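Local atomic coordinates of transcription regulator (Lactobacillus plantarum WCFS1, PDB entry 3CLK), a protein that probably represses or otherwise regulates transcription as a LacI-type DNA-binding dimer, sensing an unidentified small ligand through its periplasmic-binding-protein-like domain. Residues D101-Q115 / R261-V273. Numbering follows the deposited sequence.
Sequences DRPFISSDDEDIGYQ and RIVSQQFIPVNPV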
loop_
_atom_site.group_PDB
_atom_site.type_symbol
_atom_site.label_atom_id
_atom_site.label_comp_id
_atom_site.label_asym_id
_atom_site.label_seq_id
_atom_site.Cartn_x
_atom_site.Cartn_y
_atom_site.Cartn_z
ATOM N N ASP B 101 0.891 5.819 -30.408
ATOM C CA ASP B 101 -0.460 6.370 -30.288
ATOM C C ASP B 101 -1.399 5.558 -29.398
ATOM O O ASP B 101 -2.612 5.755 -29.418
ATOM C CB ASP B 101 -1.081 6.534 -31.679
ATOM C CG ASP B 101 -0.868 5.320 -32.561
ATOM O OD1 ASP B 101 -1.237 4.203 -32.138
ATOM O OD2 ASP B 101 -0.330 5.484 -33.679
ATOM N N ARG B 102 -0.825 4.644 -28.626
ATOM C CA ARG B 102 -1.582 3.813 -27.700
ATOM C C ARG B 102 -2.337 4.759 -26.762
ATOM O O ARG B 102 -1.785 5.760 -26.315
ATOM C CB ARG B 102 -0.594 2.971 -26.905
ATOM C CG ARG B 102 -1.173 1.953 -25.969
ATOM C CD ARG B 102 -0.024 1.240 -25.270
ATOM N NE ARG B 102 1.198 1.274 -26.076
ATOM C CZ ARG B 102 2.235 0.463 -25.900
ATOM N NH1 ARG B 102 2.202 -0.456 -24.946
ATOM N NH2 ARG B 102 3.305 0.572 -26.673
ATOM N N PRO B 103 -3.614 4.468 -26.471
ATOM C CA PRO B 103 -4.380 5.343 -25.579
ATOM C C PRO B 103 -3.894 5.265 -24.133
ATOM O O PRO B 103 -3.675 4.180 -23.599
ATOM C CB PRO B 103 -5.810 4.830 -25.735
ATOM C CG PRO B 103 -5.601 3.365 -25.993
ATOM C CD PRO B 103 -4.450 3.362 -26.969
ATOM N N PHE B 104 -3.714 6.418 -23.505
ATOM C CA PHE B 104 -3.265 6.437 -22.123
ATOM C C PHE B 104 -3.691 7.703 -21.399
ATOM O O PHE B 104 -3.994 8.718 -22.017
ATOM C CB PHE B 104 -1.741 6.277 -22.048
ATOM C CG PHE B 104 -0.963 7.496 -22.482
ATOM C CD1 PHE B 104 -0.898 8.628 -21.670
ATOM C CD2 PHE B 104 -0.268 7.496 -23.688
ATOM C CE1 PHE B 104 -0.155 9.738 -22.051
ATOM C CE2 PHE B 104 0.481 8.602 -24.082
ATOM C CZ PHE B 104 0.540 9.726 -23.263
ATOM N N ILE B 105 -3.731 7.608 -20.079
ATOM C CA ILE B 105 -4.070 8.722 -19.214
ATOM C C ILE B 105 -3.042 8.659 -18.095
ATOM O O ILE B 105 -2.955 7.651 -17.382
ATOM C CB ILE B 105 -5.460 8.560 -18.602
ATOM C CG1 ILE B 105 -6.517 8.582 -19.709
ATOM C CG2 ILE B 105 -5.699 9.655 -17.568
ATOM C CD1 ILE B 105 -7.909 8.209 -19.223
ATOM N N SER B 106 -2.255 9.720 -17.953
ATOM C CA SER B 106 -1.228 9.762 -16.921
ATOM C C SER B 106 -0.728 11.180 -16.738
ATOM O O SER B 106 -1.284 12.124 -17.306
ATOM C CB SER B 106 -0.050 8.872 -17.314
ATOM O OG SER B 106 0.593 9.379 -18.469
ATOM N N SER B 107 0.325 11.319 -15.936
ATOM C CA SER B 107 0.933 12.617 -15.685
ATOM C C SER B 107 1.964 12.863 -16.766
ATOM O O SER B 107 2.364 11.936 -17.481
ATOM C CB SER B 107 1.641 12.635 -14.323
ATOM O OG SER B 107 0.730 12.469 -13.249
ATOM N N ASP B 108 2.393 14.114 -16.889
ATOM C CA ASP B 108 3.420 14.465 -17.855
ATOM C C ASP B 108 4.709 14.174 -17.096
ATOM O O ASP B 108 5.163 14.991 -16.290
ATOM C CB ASP B 108 3.339 15.949 -18.197
ATOM C CG ASP B 108 4.351 16.354 -19.239
ATOM O OD1 ASP B 108 5.492 15.846 -19.199
ATOM O OD2 ASP B 108 4.010 17.189 -20.091
ATOM N N ASP B 109 5.291 13.005 -17.338
ATOM C CA ASP B 109 6.504 12.615 -16.629
ATOM C C ASP B 109 7.638 13.611 -16.744
ATOM O O ASP B 109 8.322 13.886 -15.763
ATOM C CB ASP B 109 6.975 11.231 -17.087
ATOM C CG ASP B 109 6.092 10.121 -16.558
ATOM O OD1 ASP B 109 6.034 9.949 -15.322
ATOM O OD2 ASP B 109 5.451 9.428 -17.366
ATOM N N GLU B 110 7.855 14.161 -17.929
ATOM C CA GLU B 110 8.930 15.125 -18.046
ATOM C C GLU B 110 8.651 16.309 -17.124
ATOM O O GLU B 110 9.548 16.785 -16.428
ATOM C CB GLU B 110 9.086 15.621 -19.487
ATOM C CG GLU B 110 10.343 16.466 -19.649
ATOM C CD GLU B 110 10.530 17.027 -21.044
ATOM O OE1 GLU B 110 10.368 16.268 -22.024
ATOM O OE2 GLU B 110 10.856 18.225 -21.153
ATOM N N ASP B 111 7.407 16.781 -17.112
ATOM C CA ASP B 111 7.052 17.914 -16.262
ATOM C C ASP B 111 7.158 17.551 -14.782
ATOM O O ASP B 111 7.377 18.423 -13.945
ATOM C CB ASP B 111 5.643 18.422 -16.589
ATOM C CG ASP B 111 5.371 19.798 -16.000
ATOM O OD1 ASP B 111 6.206 20.703 -16.191
ATOM O OD2 ASP B 111 4.324 19.981 -15.349
ATOM N N ILE B 112 7.007 16.267 -14.452
ATOM C CA ILE B 112 7.147 15.856 -13.059
ATOM C C ILE B 112 8.590 16.100 -12.644
ATOM O O ILE B 112 8.850 16.724 -11.613
ATOM C CB ILE B 112 6.812 14.359 -12.846
ATOM C CG1 ILE B 112 5.296 14.152 -12.905
ATOM C CG2 ILE B 112 7.381 13.880 -11.493
ATOM C CD1 ILE B 112 4.844 12.739 -12.583
ATOM N N GLY B 113 9.525 15.619 -13.458
ATOM C CA GLY B 113 10.936 15.795 -13.161
ATOM C C GLY B 113 11.321 17.262 -13.149
ATOM O O GLY B 113 12.160 17.702 -12.349
ATOM N N TYR B 114 10.696 18.012 -14.051
ATOM C CA TYR B 114 10.918 19.442 -14.196
ATOM C C TYR B 114 10.451 20.199 -12.953
ATOM O O TYR B 114 11.197 20.997 -12.399
ATOM C CB TYR B 114 10.161 19.953 -15.422
ATOM C CG TYR B 114 10.442 21.396 -15.791
ATOM C CD1 TYR B 114 11.689 21.788 -16.287
ATOM C CD2 TYR B 114 9.442 22.359 -15.696
ATOM C CE1 TYR B 114 11.924 23.110 -16.689
ATOM C CE2 TYR B 114 9.663 23.673 -16.091
ATOM C CZ TYR B 114 10.903 24.044 -16.589
ATOM O OH TYR B 114 11.099 25.348 -16.994
ATOM N N GLN B 115 9.222 19.946 -12.518
ATOM C CA GLN B 115 8.684 20.614 -11.333
ATOM C C GLN B 115 9.393 20.221 -10.034
ATOM O O GLN B 115 9.657 21.068 -9.179
ATOM C CB GLN B 115 7.187 20.337 -11.206
ATOM C CG GLN B 115 6.346 21.167 -12.169
ATOM C CD GLN B 115 4.863 21.057 -11.890
ATOM O OE1 GLN B 115 4.418 21.221 -10.755
ATOM N NE2 GLN B 115 4.086 20.793 -12.928
ATOM N N ARG B 261 -14.073 1.877 -28.840
ATOM C CA ARG B 261 -12.626 2.014 -28.965
ATOM C C ARG B 261 -12.177 3.349 -28.376
ATOM O O ARG B 261 -12.901 4.343 -28.455
ATOM C CB ARG B 261 -12.202 1.953 -30.431
ATOM C CG ARG B 261 -12.414 0.610 -31.099
ATOM C CD ARG B 261 -11.838 0.621 -32.510
ATOM N NE ARG B 261 -11.959 -0.676 -33.168
ATOM C CZ ARG B 261 -11.440 -0.963 -34.358
ATOM N NH1 ARG B 261 -10.759 -0.044 -35.029
ATOM N NH2 ARG B 261 -11.602 -2.175 -34.876
ATOM N N ILE B 262 -10.979 3.365 -27.797
ATOM C CA ILE B 262 -10.427 4.576 -27.196
ATOM C C ILE B 262 -9.085 4.903 -27.860
ATOM O O ILE B 262 -8.228 4.034 -27.991
ATOM C CB ILE B 262 -10.222 4.379 -25.678
ATOM C CG1 ILE B 262 -11.540 3.923 -25.041
ATOM C CG2 ILE B 262 -9.750 5.678 -25.040
ATOM C CD1 ILE B 262 -11.464 3.688 -23.542
ATOM N N VAL B 263 -8.902 6.151 -28.282
ATOM C CA VAL B 263 -7.661 6.535 -28.943
ATOM C C VAL B 263 -6.990 7.780 -28.373
ATOM O O VAL B 263 -5.944 8.200 -28.865
ATOM C CB VAL B 263 -7.887 6.781 -30.457
ATOM C CG1 VAL B 263 -8.501 5.547 -31.104
ATOM C CG2 VAL B 263 -8.786 7.994 -30.659
ATOM N N SER B 264 -7.577 8.369 -27.337
ATOM C CA SER B 264 -7.001 9.574 -26.755
ATOM C C SER B 264 -5.837 9.332 -25.794
ATOM O O SER B 264 -5.774 8.309 -25.110
ATOM C CB SER B 264 -8.084 10.378 -26.033
ATOM O OG SER B 264 -8.639 9.635 -24.964
ATOM N N GLN B 265 -4.916 10.290 -25.770
ATOM C CA GLN B 265 -3.757 10.266 -24.884
ATOM C C GLN B 265 -3.888 11.571 -24.105
ATOM O O GLN B 265 -3.936 12.653 -24.702
ATOM C CB GLN B 265 -2.457 10.259 -25.687
ATOM C CG GLN B 265 -2.339 9.099 -26.674
ATOM C CD GLN B 265 -0.984 9.052 -27.344
ATOM O OE1 GLN B 265 -0.492 10.065 -27.842
ATOM N NE2 GLN B 265 -0.371 7.872 -27.365
ATOM N N GLN B 266 -3.940 11.476 -22.781
ATOM C CA GLN B 266 -4.137 12.663 -21.957
ATOM C C GLN B 266 -3.184 12.788 -20.767
ATOM O O GLN B 266 -2.743 11.789 -20.200
ATOM C CB GLN B 266 -5.579 12.654 -21.455
ATOM C CG GLN B 266 -6.137 13.986 -21.035
ATOM C CD GLN B 266 -7.552 13.849 -20.517
ATOM O OE1 GLN B 266 -8.333 13.049 -21.038
ATOM N NE2 GLN B 266 -7.896 14.633 -19.497
ATOM N N PHE B 267 -2.875 14.026 -20.393
ATOM C CA PHE B 267 -2.001 14.291 -19.258
ATOM C C PHE B 267 -2.808 14.924 -18.137
ATOM O O PHE B 267 -3.506 15.912 -18.352
ATOM C CB PHE B 267 -0.872 15.255 -19.629
ATOM C CG PHE B 267 0.244 14.629 -20.412
ATOM C CD1 PHE B 267 0.636 13.314 -20.171
ATOM C CD2 PHE B 267 0.948 15.375 -21.353
ATOM C CE1 PHE B 267 1.711 12.752 -20.852
ATOM C CE2 PHE B 267 2.030 14.824 -22.042
ATOM C CZ PHE B 267 2.412 13.512 -21.791
ATOM N N ILE B 268 -2.714 14.350 -16.944
ATOM C CA ILE B 268 -3.415 14.886 -15.789
ATOM C C ILE B 268 -2.386 15.736 -15.050
ATOM O O ILE B 268 -1.301 15.253 -14.709
ATOM C CB ILE B 268 -3.908 13.764 -14.853
ATOM C CG1 ILE B 268 -4.805 12.794 -15.628
ATOM C CG2 ILE B 268 -4.675 14.370 -13.674
ATOM C CD1 ILE B 268 -6.129 13.396 -16.089
ATOM N N PRO B 269 -2.708 17.015 -14.797
ATOM C CA PRO B 269 -1.782 17.912 -14.098
ATOM C C PRO B 269 -1.345 17.377 -12.729
ATOM O O PRO B 269 -2.087 16.643 -12.072
ATOM C CB PRO B 269 -2.586 19.211 -13.973
ATOM C CG PRO B 269 -3.528 19.152 -15.149
ATOM C CD PRO B 269 -3.966 17.710 -15.131
ATOM N N VAL B 270 -0.125 17.719 -12.327
ATOM C CA VAL B 270 0.394 17.332 -11.019
ATOM C C VAL B 270 0.566 18.626 -10.228
ATOM O O VAL B 270 0.625 19.714 -10.808
ATOM C CB VAL B 270 1.776 16.635 -11.092
ATOM C CG1 VAL B 270 1.673 15.338 -11.881
ATOM C CG2 VAL B 270 2.805 17.577 -11.683
ATOM N N ASN B 271 0.652 18.513 -8.909
ATOM C CA ASN B 271 0.802 19.695 -8.070
ATOM C C ASN B 271 1.725 19.452 -6.892
ATOM O O ASN B 271 1.622 18.436 -6.209
ATOM C CB ASN B 271 -0.557 20.138 -7.532
ATOM C CG ASN B 271 -1.555 20.400 -8.630
ATOM O OD1 ASN B 271 -2.045 19.470 -9.273
ATOM N ND2 ASN B 271 -1.856 21.671 -8.864
ATOM N N PRO B 272 2.646 20.389 -6.638
ATOM C CA PRO B 272 3.556 20.214 -5.509
ATOM C C PRO B 272 2.814 20.418 -4.191
ATOM O O PRO B 272 1.970 21.311 -4.071
ATOM C CB PRO B 272 4.624 21.276 -5.760
ATOM C CG PRO B 272 3.861 22.359 -6.465
ATOM C CD PRO B 272 3.015 21.571 -7.437
ATOM N N VAL B 273 3.101 19.556 -3.221
ATOM C CA VAL B 273 2.492 19.647 -1.902
ATOM C C VAL B 273 3.634 19.807 -0.904
ATOM O O VAL B 273 4.383 18.862 -0.642
ATOM C CB VAL B 273 1.703 18.379 -1.543
ATOM C CG1 VAL B 273 1.226 18.468 -0.094
ATOM C CG2 VAL B 273 0.522 18.218 -2.483
HETATM O O HOH W 1 -1.512 13.950 -12.182
HETATM O O HOH W 2 1.120 16.050 -15.138
#
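Phe104 has its CG between its own N and carbonyl carbon (chi1 73°), which turns the ring toward 265-267. Gln265 CB therefore lies over one ring face, 4.0 Å from the centroid, a CH-pi contact. Gln265 has its CG beside its backbone N (chi1 -57°), and the extended chain beyond carries its amide to Arg102 O. This is the parallel edge of the first sheet in a periplasmic-binding-protein-like fold, where 104-106 pairs with 265-267. Both segments then cross to the second subdomain, as hinge strands do in LacI relatives. Gln266 N donates to Phe104 O at 2.9 Å, and Ile268 N to Ser106 O at 2.7 Å. The Phe104 and Phe267 rings meet obliquely, planes 45° apart, with CE1 of each 3.7 Å from the other. An alanine in place of Phe104 is likely to leave the Gln265 methylenes and Phe267 CE1 without their aromatic partner. On the sheet's other face, Ile105 CG2 packs on Ile268 CG1, and helix 240-256 covers Ile105. Past the strands, Val270 CG1 touches Ser107 and Ile112. Asp108, the N-cap of helix 109-121, sets its CA over a face of Phe267. At the opposite end, Gln265 NE2 gives Arg102 O a nearly straight bond of 2.7 Å, and also bonds Asp100 O.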